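Local structure of peptide synthetase NRPS type II-PCP (4NEO) at residues Arg8-Arg13 against His82-Leu87; Trp25-Gly30 against Thr54-Glu59; Leu71-Arg74 against Gly78-Asp81. The protein belongs to the peptidyl carrier proteins of nonribosomal peptide synthetases, here of the type II kind, small helical proteins with a phosphopantetheine attachment site. All blocks are in the same frame, centred on the assembly; numbering follows the deposited sequence. Where two conformers were deposited one is given.

Overall arrangement
Interactions 1 and 2 both use helix 7-28, one near its start, the other at its end, with centres about 19 Å apart on opposite sides of the chain's centre. Both are surface contacts of polar or charged side chains with a bridging water: a histidine beside an arginine in interaction 1, a glutamate–arginine salt bridge in interaction 2. Interaction 3, partly buried, has no hydrogen bond across it; a threonine packs on a glycine where helix 67-73 gives way to helix 76-86. Helix 76-86 also supplies His84 to interaction 1; Met79 of interaction 3 touches Trp25 and Val57 of interaction 2, joining the two through the core, while His82 packs on Thr73 between interactions 1 and 3.

Interaction 1: Arg8-Arg13 against His82-Leu87; sequences RGERTR and HVHATL
His84 lays the CE1 corner of its imidazole against the aliphatic part of Arg13, CE1 standing 3.4 Å from Arg13 CD. The arginine carbons meet the ring at its edge, near its plane, so this is not a cation-pi stack; guanidinium and imidazole planes are almost perpendicular, 89° apart. Arg13 achieves this with CG anti to the backbone N (chi1 168°) and a chain extended from CG to NE, which carries the methylenes past the imidazole and sends the charged end on toward Leu87. There Arg13 NH1 lies 3.6 Å from Leu87 O and 4.0 Å from Leu87 CB, a loose approach to the residue that follows helix 76-86. A water ties the two main side chains together: it accepts from Arg13 NE at 3.2 Å and lies 3.3 Å from His84 ND1, at the edge and in the plane of both flat groups. Glu10, one turn earlier on the same helix, approaches the NE2 side of the imidazole, Glu10 OE2 lying 3.3 Å from His84 NE2. In the conformer described, one of two deposited, its chain bends at chi2 (81°), and Glu10 CG comes to the ring edge 3.5 Å from His84 NE2. Glu10 OE2 is also 3.7 Å from Arg13 NH2, a long salt bridge that works by charge alone because the oxygen sits well out of the guanidinium plane. The histidine is thus flanked by an acid and an arginine, whose opposing effects on its ionisation would probably offset in part. The contact spans the surface between the first turns of helix 7-28 and the last turn of helix 76-86; His84 also touches Arg14, while Val83 of the same turn packs inward on Leu17 of helix 7-28 and Val69 of helix 67-73.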
# COMPACT_ATOMS: atom_id res chain seq x y z
N ARG A 8 -11.34 -13.15 12.43
CA ARG A 8 -12.03 -13.10 11.08
C ARG A 8 -12.28 -11.60 10.63
O ARG A 8 -11.88 -11.17 9.54
CB ARG A 8 -13.36 -13.89 11.06
N GLY A 9 -12.91 -10.83 11.52
CA GLY A 9 -13.14 -9.40 11.33
C GLY A 9 -11.88 -8.62 11.03
O GLY A 9 -11.84 -7.80 10.10
N GLU A 10 -10.81 -8.85 11.78
CA GLU A 10 -9.61 -8.06 11.55
C GLU A 10 -8.94 -8.46 10.22
O GLU A 10 -8.35 -7.62 9.53
CB GLU A 10 -8.64 -8.12 12.74
CG GLU A 10 -7.72 -6.89 12.80
CD GLU A 10 -8.38 -5.67 13.42
OE1 GLU A 10 -9.52 -5.75 13.94
OE2 GLU A 10 -7.74 -4.60 13.41
N ARG A 11 -9.02 -9.74 9.85
CA ARG A 11 -8.53 -10.15 8.54
C ARG A 11 -9.36 -9.45 7.41
O ARG A 11 -8.83 -8.99 6.45
CB ARG A 11 -8.66 -11.67 8.40
CG ARG A 11 -8.20 -12.24 7.06
CD ARG A 11 -8.25 -13.78 7.00
NE ARG A 11 -9.61 -14.36 6.95
CZ ARG A 11 -10.18 -15.13 7.89
NH1 ARG A 11 -11.42 -15.59 7.71
NH2 ARG A 11 -9.53 -15.46 9.02
N THR A 12 -10.66 -9.39 7.57
CA THR A 12 -11.54 -8.69 6.59
C THR A 12 -11.17 -7.23 6.52
O THR A 12 -10.93 -6.66 5.43
CB THR A 12 -13.00 -8.88 6.99
OG1 THR A 12 -13.24 -10.28 6.98
CG2 THR A 12 -14.00 -8.15 6.06
N ARG A 13 -11.05 -6.60 7.67
CA ARG A 13 -10.59 -5.19 7.70
C ARG A 13 -9.30 -4.94 6.93
O ARG A 13 -9.18 -3.99 6.10
CB ARG A 13 -10.46 -4.77 9.16
CG ARG A 13 -9.73 -3.47 9.34
CD ARG A 13 -9.69 -3.11 10.83
NE ARG A 13 -9.16 -1.75 10.93
CZ ARG A 13 -9.22 -0.98 12.01
NH1 ARG A 13 -8.73 0.26 11.94
NH2 ARG A 13 -9.70 -1.45 13.16
N HIS A 82 1.89 -2.31 7.62
CA HIS A 82 2.60 -1.20 8.32
C HIS A 82 1.67 0.01 8.50
O HIS A 82 1.87 0.85 9.40
CB HIS A 82 3.79 -0.74 7.46
CG HIS A 82 5.14 -0.71 8.14
ND1 HIS A 82 5.59 -1.68 9.00
CD2 HIS A 82 6.19 0.13 7.95
CE1 HIS A 82 6.83 -1.41 9.37
NE2 HIS A 82 7.22 -0.31 8.75
N VAL A 83 0.72 0.18 7.58
CA VAL A 83 -0.33 1.18 7.75
C VAL A 83 -1.40 0.64 8.73
O VAL A 83 -1.77 1.33 9.61
CB VAL A 83 -0.95 1.60 6.40
CG1 VAL A 83 -2.16 2.46 6.61
CG2 VAL A 83 0.07 2.24 5.48
N HIS A 84 -1.89 -0.59 8.55
CA HIS A 84 -3.02 -1.19 9.36
C HIS A 84 -2.74 -1.26 10.82
O HIS A 84 -3.72 -1.32 11.64
CB HIS A 84 -3.46 -2.61 8.79
CG HIS A 84 -4.46 -3.39 9.64
ND1 HIS A 84 -5.84 -3.21 9.57
CD2 HIS A 84 -4.27 -4.40 10.54
CE1 HIS A 84 -6.44 -4.05 10.40
NE2 HIS A 84 -5.51 -4.78 11.00
N ALA A 85 -1.42 -1.26 11.12
CA ALA A 85 -0.82 -1.21 12.46
C ALA A 85 -0.99 0.15 13.07
O ALA A 85 -1.50 0.28 14.20
CB ALA A 85 0.68 -1.54 12.43
N THR A 86 -0.53 1.15 12.35
CA THR A 86 -0.68 2.56 12.75
C THR A 86 -2.14 2.91 13.17
O THR A 86 -2.41 3.42 14.28
CB THR A 86 -0.24 3.40 11.56
OG1 THR A 86 1.16 3.19 11.37
CG2 THR A 86 -0.61 4.87 11.74
N LEU A 87 -3.07 2.57 12.30
CA LEU A 87 -4.50 2.62 12.62
C LEU A 87 -4.98 1.64 13.78
O LEU A 87 -6.18 1.63 14.05
CB LEU A 87 -5.36 2.39 11.33
CG LEU A 87 -4.97 2.81 9.87
CD1 LEU A 87 -6.04 2.31 8.86
CD2 LEU A 87 -4.61 4.31 9.70
O HOH W 1 -7.59 -0.73 8.32

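Interaction 2: Trp25-Gly30 against Thr54-Glu59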
# COMPACT_ATOMS: atom_id res chain seq x y z
N TRP A 25 -1.37 1.46 -6.26
CA TRP A 25 -0.13 1.06 -6.93
C TRP A 25 -0.33 0.79 -8.43
O TRP A 25 0.47 1.18 -9.26
CB TRP A 25 0.45 -0.23 -6.30
CG TRP A 25 1.11 -0.10 -4.96
CD1 TRP A 25 0.66 0.59 -3.88
CD2 TRP A 25 2.35 -0.69 -4.56
NE1 TRP A 25 1.55 0.49 -2.84
CE2 TRP A 25 2.59 -0.30 -3.22
CE3 TRP A 25 3.27 -1.50 -5.20
CZ2 TRP A 25 3.72 -0.71 -2.50
CZ3 TRP A 25 4.41 -1.90 -4.50
CH2 TRP A 25 4.62 -1.50 -3.17
N ALA A 26 -1.37 0.05 -8.76
CA ALA A 26 -1.58 -0.35 -10.13
C ALA A 26 -1.82 0.86 -10.98
O ALA A 26 -1.25 0.97 -12.06
CB ALA A 26 -2.76 -1.30 -10.25
N GLU A 27 -2.69 1.75 -10.51
CA GLU A 27 -3.03 2.98 -11.24
C GLU A 27 -1.80 3.81 -11.40
O GLU A 27 -1.55 4.30 -12.47
CB GLU A 27 -4.05 3.83 -10.51
CG GLU A 27 -5.44 3.24 -10.47
CD GLU A 27 -6.41 4.09 -9.67
OE1 GLU A 27 -6.42 5.33 -9.89
OE2 GLU A 27 -7.16 3.50 -8.83
N THR A 28 -1.03 3.97 -10.33
CA THR A 28 0.13 4.82 -10.40
C THR A 28 1.19 4.26 -11.33
O THR A 28 1.85 5.02 -12.02
CB THR A 28 0.76 5.03 -9.01
OG1 THR A 28 -0.24 5.55 -8.12
CG2 THR A 28 1.98 6.00 -9.13
N LEU A 29 1.37 2.94 -11.32
CA LEU A 29 2.41 2.31 -12.12
C LEU A 29 1.90 1.94 -13.50
O LEU A 29 2.63 1.34 -14.29
CB LEU A 29 2.97 1.08 -11.42
CG LEU A 29 3.59 1.40 -10.07
CD1 LEU A 29 3.73 0.12 -9.29
CD2 LEU A 29 4.92 2.10 -10.21
N GLY A 30 0.66 2.33 -13.80
CA GLY A 30 -0.00 2.01 -15.04
C GLY A 30 -0.15 0.53 -15.37
O GLY A 30 0.11 0.15 -16.51
N THR A 54 2.14 7.21 -2.03
CA THR A 54 2.04 7.56 -0.63
C THR A 54 1.02 8.68 -0.40
O THR A 54 0.17 8.62 0.51
CB THR A 54 3.43 7.85 -0.04
OG1 THR A 54 4.27 6.68 -0.28
CG2 THR A 54 3.30 8.21 1.48
N ASN A 55 1.09 9.74 -1.20
CA ASN A 55 0.11 10.79 -1.11
C ASN A 55 -1.32 10.25 -1.14
O ASN A 55 -2.18 10.69 -0.39
CB ASN A 55 0.24 11.75 -2.28
CG ASN A 55 1.41 12.70 -2.16
OD1 ASN A 55 1.99 12.91 -1.10
ND2 ASN A 55 1.76 13.30 -3.28
N ARG A 56 -1.58 9.30 -2.03
CA ARG A 56 -2.92 8.74 -2.21
C ARG A 56 -3.32 7.82 -1.10
O ARG A 56 -4.47 7.76 -0.71
CB ARG A 56 -2.99 8.01 -3.55
CG ARG A 56 -2.97 9.02 -4.69
CD ARG A 56 -3.56 8.55 -5.99
NE ARG A 56 -4.87 7.91 -5.83
CZ ARG A 56 -5.34 6.99 -6.67
NH1 ARG A 56 -4.65 6.57 -7.73
NH2 ARG A 56 -6.52 6.47 -6.43
N VAL A 57 -2.36 7.06 -0.58
CA VAL A 57 -2.69 6.18 0.55
C VAL A 57 -2.98 7.07 1.79
O VAL A 57 -3.88 6.77 2.55
CB VAL A 57 -1.58 5.13 0.84
CG1 VAL A 57 -1.89 4.37 2.11
CG2 VAL A 57 -1.42 4.17 -0.31
N GLU A 58 -2.24 8.17 1.98
CA GLU A 58 -2.51 9.05 3.07
C GLU A 58 -3.93 9.66 2.96
O GLU A 58 -4.65 9.79 3.97
CB GLU A 58 -1.50 10.23 3.11
CG GLU A 58 -0.07 9.96 3.58
CD GLU A 58 0.83 11.23 3.42
OE1 GLU A 58 0.92 11.75 2.29
OE2 GLU A 58 1.46 11.70 4.39
N GLU A 59 -4.32 10.09 1.76
CA GLU A 59 -5.69 10.60 1.56
C GLU A 59 -6.65 9.46 1.87
O GLU A 59 -7.61 9.65 2.57
CB GLU A 59 -5.91 11.14 0.14
CG GLU A 59 -5.35 12.54 -0.09
CD GLU A 59 -4.80 12.78 -1.50
OE1 GLU A 59 -5.26 12.08 -2.43
OE2 GLU A 59 -3.91 13.67 -1.67
O HOH W 2 -1.81 7.53 -8.72
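Glu27 and Arg56 both set CG anti to the carbonyl carbon; the glutamate then runs extended, whereas the arginine bends at chi3 (48°), and this kink turns its guanidinium toward the carboxylate. The two side chains cross at about a right angle and close a single-point salt bridge, with Arg56 NH1 donating to Glu27 OE1 at 3.1 Å. The bond is moderately bent, its N-H...O angle 149°. NH1 meets OE1 from above the carboxylate, 73° out of its plane, while the oxygen lies at the guanidinium edge, tilted somewhat from its plane. Arg56 NH2 is farther off, 3.6 Å from Glu27 OE1, so the pair is not a two-pronged bridge. Glu27 CB also borders the guanidinium edge, 3.9 Å from Arg56 NH1. Arg56 NH1 also donates to a water at 3.2 Å, and that water in turn donates to Thr28 OG1 at 2.6 Å. Two links therefore run from one arginine nitrogen to successive residues of the first helix, and Thr28 OG1 is itself hydrogen-bonded to Ile24 O. Just beyond, Gly30 ends that helix with positive phi in a Schellman motif. The bridge lies at the surface, joining the C-terminal turn of helix 7-28 to helix 54-61, beside Val57, which packs on Ile21 and Ile24 of helix 7-28 and on Met79 of helix 76-86.

Interaction 3: Leu71-Arg74 against Gly78-Asp81; sequences LETR and GMTD
Thr73 rests on the backbone of Gly78 and Met79, with its CB 3.7 Å from Gly78 C and its CG2 3.8 Å from Gly78 O. The methyl thus sits over the peptide that leaves the glycine, and the CA atoms of Thr73 and Gly78 come within 5.1 Å of each other, an approach made possible by the lack of a side chain on Gly78. The hydroxyl lies over the same face, farther along toward Met79: Thr73 OG1 is 3.6 Å from Met79 CB, and it lies near Met79 N without a hydrogen bond, the angle being poor. A chi1 of 61° places OG1 between the backbone N and the carbonyl carbon, where it bonds to Val69 O one turn back in helix 67-73. On the partner side, Gly78 N, in the first turn of helix 76-86, is hydrogen-bonded to OG1 of Thr75, the residue just before the helix. Of the side chain of Met79, present as selenomethionine, only CB meets the threonine; the extended chain runs off to Trp25, Val69 and Leu70, placing SE in the core. Farther out, Arg74 leaves the helix with positive phi and folds back, Arg74 NE donating to Leu71 O at 3.1 Å. That bond has an N-H...O angle of 150°, and NE stands 36° above the carbonyl plane. Arg74 NH1 forms a salt bridge with Asp39, and NH2 makes a weak hydrogen bond to a bound 2-(2-methoxyethoxy)ethanol, whose pocket also includes Phe40, Gly45 and Ser47. The chemistry is accordingly divided: the hydroxyl of Thr73 is satisfied within its own helix and the charge of Arg74 is engaged by Asp39, away from the contact, so that with no hydrogen bond across these segments the fit of Thr73 on Gly78 rests on close packing.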
# COMPACT_ATOMS: atom_id res chain seq x y z
N LEU A 71 8.86 2.55 1.13
CA LEU A 71 10.19 2.24 0.65
C LEU A 71 10.90 1.24 1.53
O LEU A 71 11.86 0.64 1.09
CB LEU A 71 11.06 3.49 0.48
CG LEU A 71 10.59 4.44 -0.64
CD1 LEU A 71 11.46 5.71 -0.65
CD2 LEU A 71 10.64 3.73 -1.99
N GLU A 72 10.42 1.03 2.75
CA GLU A 72 11.03 0.03 3.65
C GLU A 72 10.23 -1.29 3.69
O GLU A 72 10.75 -2.32 4.10
CB GLU A 72 11.21 0.61 5.06
CG GLU A 72 12.31 1.65 5.05
CD GLU A 72 12.53 2.31 6.41
OE1 GLU A 72 11.83 1.93 7.38
OE2 GLU A 72 13.39 3.22 6.47
N THR A 73 8.98 -1.27 3.24
CA THR A 73 8.21 -2.50 3.19
C THR A 73 8.23 -3.09 1.77
O THR A 73 8.36 -4.27 1.62
CB THR A 73 6.78 -2.30 3.61
OG1 THR A 73 6.14 -1.36 2.73
CG2 THR A 73 6.71 -1.88 5.05
N ARG A 74 8.10 -2.22 0.76
CA ARG A 74 8.30 -2.51 -0.65
C ARG A 74 7.26 -3.41 -1.32
O ARG A 74 7.39 -3.67 -2.51
CB ARG A 74 9.68 -3.11 -0.91
CG ARG A 74 10.81 -2.44 -0.15
CD ARG A 74 12.06 -2.34 -0.96
NE ARG A 74 12.21 -1.01 -1.57
CZ ARG A 74 12.41 -0.79 -2.87
NH1 ARG A 74 12.43 -1.80 -3.74
NH2 ARG A 74 12.59 0.47 -3.32
N GLY A 78 2.98 -5.64 2.63
CA GLY A 78 3.87 -5.10 3.65
C GLY A 78 3.42 -3.72 4.05
O GLY A 78 3.29 -3.43 5.22
N MSE A 79 3.13 -2.88 3.05
CA MSE A 79 2.69 -1.51 3.30
C MSE A 79 1.39 -1.51 4.02
O MSE A 79 1.19 -0.71 4.95
CB MSE A 79 2.65 -0.72 2.01
CG MSE A 79 2.20 0.74 2.23
SE MSE A 79 2.36 1.71 0.50
CE MSE A 79 2.19 3.45 1.31
N THR A 80 0.49 -2.38 3.59
CA THR A 80 -0.83 -2.52 4.21
C THR A 80 -0.69 -2.81 5.69
O THR A 80 -1.33 -2.19 6.55
CB THR A 80 -1.64 -3.63 3.50
OG1 THR A 80 -1.89 -3.21 2.15
CG2 THR A 80 -2.98 -3.84 4.19
N ASP A 81 0.15 -3.78 6.00
CA ASP A 81 0.36 -4.19 7.37
C ASP A 81 0.95 -3.07 8.18
O ASP A 81 0.53 -2.89 9.31
CB ASP A 81 1.26 -5.44 7.47
CG ASP A 81 0.48 -6.76 7.19
OD1 ASP A 81 -0.71 -6.73 6.77
OD2 ASP A 81 1.05 -7.84 7.37